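Local coordinates for apical membrane antigen 1-like protein, soluble form (Toxoplasma gondii, PDB 3ZLE) that probably takes part in host-cell invasion, as a sporozoite paralogue of the surface antigen that works at the moving junction of apicomplexan parasites, at residues K20-P25 against A226-W231. Residues are numbered along the deposited sequence; the frame is centred on the assembly and turned at random.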
ATOM      1  N   LYS A  20     -14.129   7.712  -4.705  1.00 25.03           N
ATOM      2  CA  LYS A  20     -12.909   8.116  -5.465  1.00 25.06           C
ATOM      3  C   LYS A  20     -11.665   7.518  -4.840  1.00 24.43           C
ATOM      4  O   LYS A  20     -10.666   7.261  -5.534  1.00 27.25           O
ATOM      5  CB  LYS A  20     -12.739   9.629  -5.437  1.00 27.81           C
ATOM      6  CG  LYS A  20     -13.600  10.408  -6.385  1.00 29.61           C
ATOM      7  CD  LYS A  20     -13.265  11.900  -6.260  1.00 47.22           C
ATOM      8  CE  LYS A  20     -14.474  12.797  -6.535  1.00 55.54           C
ATOM      9  NZ  LYS A  20     -15.368  12.298  -7.628  1.00 49.58           N
ATOM     10  N   ARG A  21     -11.681   7.389  -3.523  1.00 22.29           N
ATOM     11  CA  ARG A  21     -10.484   6.980  -2.796  1.00 21.92           C
ATOM     12  C   ARG A  21     -10.039   5.626  -3.317  1.00 22.41           C
ATOM     13  O   ARG A  21      -8.885   5.219  -3.108  1.00 26.03           O
ATOM     14  CB  ARG A  21     -10.786   6.815  -1.313  1.00 20.70           C
ATOM     15  CG  ARG A  21     -11.117   8.022  -0.505  1.00 24.14           C
ATOM     16  CD  ARG A  21     -11.429   7.514   0.956  1.00 22.65           C
ATOM     17  NE  ARG A  21     -11.657   8.575   1.942  1.00 17.14           N
ATOM     18  CZ  ARG A  21     -10.689   9.109   2.724  1.00 18.73           C
ATOM     19  NH1 ARG A  21      -9.423   8.778   2.537  1.00 15.43           N
ATOM     20  NH2 ARG A  21     -10.994  10.021   3.655  1.00 14.72           N
ATOM     21  N   PHE A  22     -10.990   4.843  -3.814  1.00 25.15           N
ATOM     22  CA  PHE A  22     -10.691   3.440  -4.130  1.00 22.79           C
ATOM     23  C   PHE A  22     -10.334   3.258  -5.599  1.00 27.15           C
ATOM     24  O   PHE A  22     -10.097   2.129  -6.080  1.00 27.77           O
ATOM     25  CB  PHE A  22     -11.855   2.512  -3.633  1.00 21.01           C
ATOM     26  CG  PHE A  22     -12.109   2.631  -2.153  1.00 18.50           C
ATOM     27  CD1 PHE A  22     -11.306   1.962  -1.259  1.00 18.98           C
ATOM     28  CD2 PHE A  22     -13.003   3.590  -1.656  1.00 17.54           C
ATOM     29  CE1 PHE A  22     -11.413   2.159   0.107  1.00 16.20           C
ATOM     30  CE2 PHE A  22     -13.170   3.757  -0.303  1.00 19.59           C
ATOM     31  CZ  PHE A  22     -12.324   3.087   0.595  1.00 16.41           C
ATOM     32  N   ASN A  23     -10.235   4.377  -6.317  1.00 29.51           N
ATOM     33  CA  ASN A  23      -9.726   4.333  -7.690  1.00 24.47           C
ATOM     34  C   ASN A  23      -8.222   4.412  -7.701  1.00 21.96           C
ATOM     35  O   ASN A  23      -7.632   5.466  -7.939  1.00 24.88           O
ATOM     36  CB  ASN A  23     -10.287   5.456  -8.501  1.00 22.94           C
ATOM     37  CG  ASN A  23      -9.865   5.382  -9.931  1.00 26.06           C
ATOM     38  OD1 ASN A  23      -9.009   4.570 -10.306  1.00 32.18           O
ATOM     39  ND2 ASN A  23     -10.486   6.188 -10.756  1.00 23.47           N
ATOM     40  N   ILE A  24      -7.620   3.300  -7.343  1.00 22.01           N
ATOM     41  CA  ILE A  24      -6.189   3.191  -7.073  1.00 18.07           C
ATOM     42  C   ILE A  24      -5.213   3.603  -8.224  1.00 20.76           C
ATOM     43  O   ILE A  24      -4.156   4.219  -7.967  1.00 22.41           O
ATOM     44  CB  ILE A  24      -5.901   1.767  -6.547  1.00 17.92           C
ATOM     45  CG1 ILE A  24      -6.440   1.659  -5.093  1.00 20.62           C
ATOM     46  CG2 ILE A  24      -4.410   1.435  -6.602  1.00 16.02           C
ATOM     47  CD1 ILE A  24      -6.069   0.346  -4.401  1.00 21.57           C
ATOM     48  N   PRO A  25      -5.480   3.156  -9.476  1.00 22.06           N
ATOM     49  CA  PRO A  25      -4.594   3.620 -10.563  1.00 20.86           C
ATOM     50  C   PRO A  25      -4.631   5.114 -10.675  1.00 21.78           C
ATOM     51  O   PRO A  25      -3.622   5.731 -10.963  1.00 26.93           O
ATOM     52  CB  PRO A  25      -5.235   3.018 -11.824  1.00 23.98           C
ATOM     53  CG  PRO A  25      -6.083   1.870 -11.328  1.00 22.60           C
ATOM     54  CD  PRO A  25      -6.569   2.292  -9.969  1.00 19.85           C
ATOM     55  N   ALA A 226     -19.292  -3.724   4.413  1.00 26.92           N
ATOM     56  CA  ALA A 226     -19.558  -3.326   3.025  1.00 26.99           C
ATOM     57  C   ALA A 226     -18.649  -4.084   2.121  1.00 28.43           C
ATOM     58  O   ALA A 226     -17.611  -4.571   2.561  1.00 23.44           O
ATOM     59  CB  ALA A 226     -19.342  -1.827   2.843  1.00 22.39           C
ATOM     60  N   LEU A 227     -19.101  -4.309   0.878  1.00 24.87           N
ATOM     61  CA  LEU A 227     -18.257  -4.909  -0.104  1.00 23.55           C
ATOM     62  C   LEU A 227     -18.089  -3.967  -1.295  1.00 24.44           C
ATOM     63  O   LEU A 227     -19.039  -3.241  -1.672  1.00 19.47           O
ATOM     64  CB  LEU A 227     -18.892  -6.213  -0.587  1.00 27.96           C
ATOM     65  CG  LEU A 227     -18.975  -7.352   0.415  1.00 30.00           C
ATOM     66  CD1 LEU A 227     -19.681  -8.511  -0.260  1.00 27.96           C
ATOM     67  CD2 LEU A 227     -17.580  -7.793   0.880  1.00 20.18           C
ATOM     68  N   PHE A 228     -16.908  -4.005  -1.916  1.00 19.32           N
ATOM     69  CA  PHE A 228     -16.722  -3.364  -3.194  1.00 22.09           C
ATOM     70  C   PHE A 228     -17.659  -4.010  -4.207  1.00 24.36           C
ATOM     71  O   PHE A 228     -17.776  -5.241  -4.252  1.00 24.22           O
ATOM     72  CB  PHE A 228     -15.268  -3.481  -3.673  1.00 24.29           C
ATOM     73  CG  PHE A 228     -14.265  -2.762  -2.784  1.00 21.31           C
ATOM     74  CD1 PHE A 228     -14.288  -1.397  -2.669  1.00 16.85           C
ATOM     75  CD2 PHE A 228     -13.255  -3.460  -2.169  1.00 18.25           C
ATOM     76  CE1 PHE A 228     -13.362  -0.747  -1.909  1.00 16.82           C
ATOM     77  CE2 PHE A 228     -12.309  -2.817  -1.385  1.00 19.64           C
ATOM     78  CZ  PHE A 228     -12.344  -1.454  -1.284  1.00 16.48           C
ATOM     79  N   GLY A 229     -18.373  -3.179  -4.975  1.00 24.29           N
ATOM     80  CA  GLY A 229     -19.140  -3.676  -6.137  1.00 28.69           C
ATOM     81  C   GLY A 229     -19.043  -2.853  -7.420  1.00 31.68           C
ATOM     82  O   GLY A 229     -18.153  -2.017  -7.573  1.00 25.74           O
ATOM     83  N   LYS A 230     -19.883  -3.229  -8.389  1.00 31.94           N
ATOM     84  CA  LYS A 230     -20.042  -2.551  -9.652  1.00 29.92           C
ATOM     85  C   LYS A 230     -21.510  -2.257  -9.840  1.00 28.58           C
ATOM     86  O   LYS A 230     -22.327  -3.165  -9.793  1.00 36.54           O
ATOM     87  CB  LYS A 230     -19.584  -3.456 -10.800  1.00 39.26           C
ATOM     88  CG  LYS A 230     -19.166  -2.703 -12.055  1.00 41.07           C
ATOM     89  CD  LYS A 230     -17.916  -1.843 -11.779  1.00 58.03           C
ATOM     90  CE  LYS A 230     -17.245  -1.357 -13.065  1.00 63.07           C
ATOM     91  NZ  LYS A 230     -16.138  -2.267 -13.483  1.00 56.58           N
ATOM     92  N   TRP A 231     -21.849  -1.004 -10.110  1.00 24.72           N
ATOM     93  CA  TRP A 231     -23.225  -0.623 -10.312  1.00 27.90           C
ATOM     94  C   TRP A 231     -23.728  -1.131 -11.666  1.00 37.83           C
ATOM     95  O   TRP A 231     -23.135  -0.822 -12.703  1.00 36.30           O
ATOM     96  CB  TRP A 231     -23.360   0.907 -10.264  1.00 27.17           C
ATOM     97  CG  TRP A 231     -24.756   1.355 -10.201  1.00 37.47           C
ATOM     98  CD1 TRP A 231     -25.545   1.770 -11.248  1.00 31.50           C
ATOM     99  CD2 TRP A 231     -25.602   1.339  -9.039  1.00 34.40           C
ATOM    100  NE1 TRP A 231     -26.792   2.103 -10.786  1.00 31.06           N
ATOM    101  CE2 TRP A 231     -26.865   1.823  -9.438  1.00 32.00           C
ATOM    102  CE3 TRP A 231     -25.388   1.025  -7.681  1.00 29.79           C
ATOM    103  CZ2 TRP A 231     -27.919   2.027  -8.528  1.00 30.65           C
ATOM    104  CZ3 TRP A 231     -26.430   1.210  -6.777  1.00 33.67           C
ATOM    105  CH2 TRP A 231     -27.699   1.699  -7.214  1.00 29.24           C
TER
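An aromatic cluster in the ectodomain of this AMA1-family protein joins the type I beta turn Lys20–Asn23 to strand 226-232, the central one of a three-stranded antiparallel sheet, and Phe22 and Phe228 are the two residues that meet across it. It illustrates how two backbones that stay well apart can touch through their rings alone: the CA atoms of Phe22 and Phe228 are 9.1 Å from each other, and both side chains set out toward the other segment. This pair makes the direct contact between 20-25 and 226-231, within the larger cluster. In both residues a chi1 near -60° (-58° in Phe22) turns CG away from the carbonyl carbon and directs the two rings at each other, so that the side chains cross at about a right angle.

The ring planes are inclined at 59°, an intermediate tilt that is neither stacked nor T-shaped, and the centroids lie 5.2 Å apart. Phe228 uses its outer CE1–CZ side, and CD1 of Phe22 comes to that rim near the plane of the Phe228 ring. Neither ring relies on the other alone. Phe327, on the neighbouring strand 326-330, meets both, edge-to-face with Phe22, while Phe18 adds to the Phe22 side. Trp303 touches both segments: its NE1 hydrogen-bonds to Phe22 O, and its ring packs edge-to-face with Phe228.

The turn that carries Phe22 is closed by Asn23 N donating to Lys20 O, at 3.0 Å. On one face of the Phe22 ring sits CB of Arg21, 3.9 Å above the plane and offset toward the rim. The closest approach between the segments is Phe22 CD1 to Phe228 CE1, at 3.5 Å.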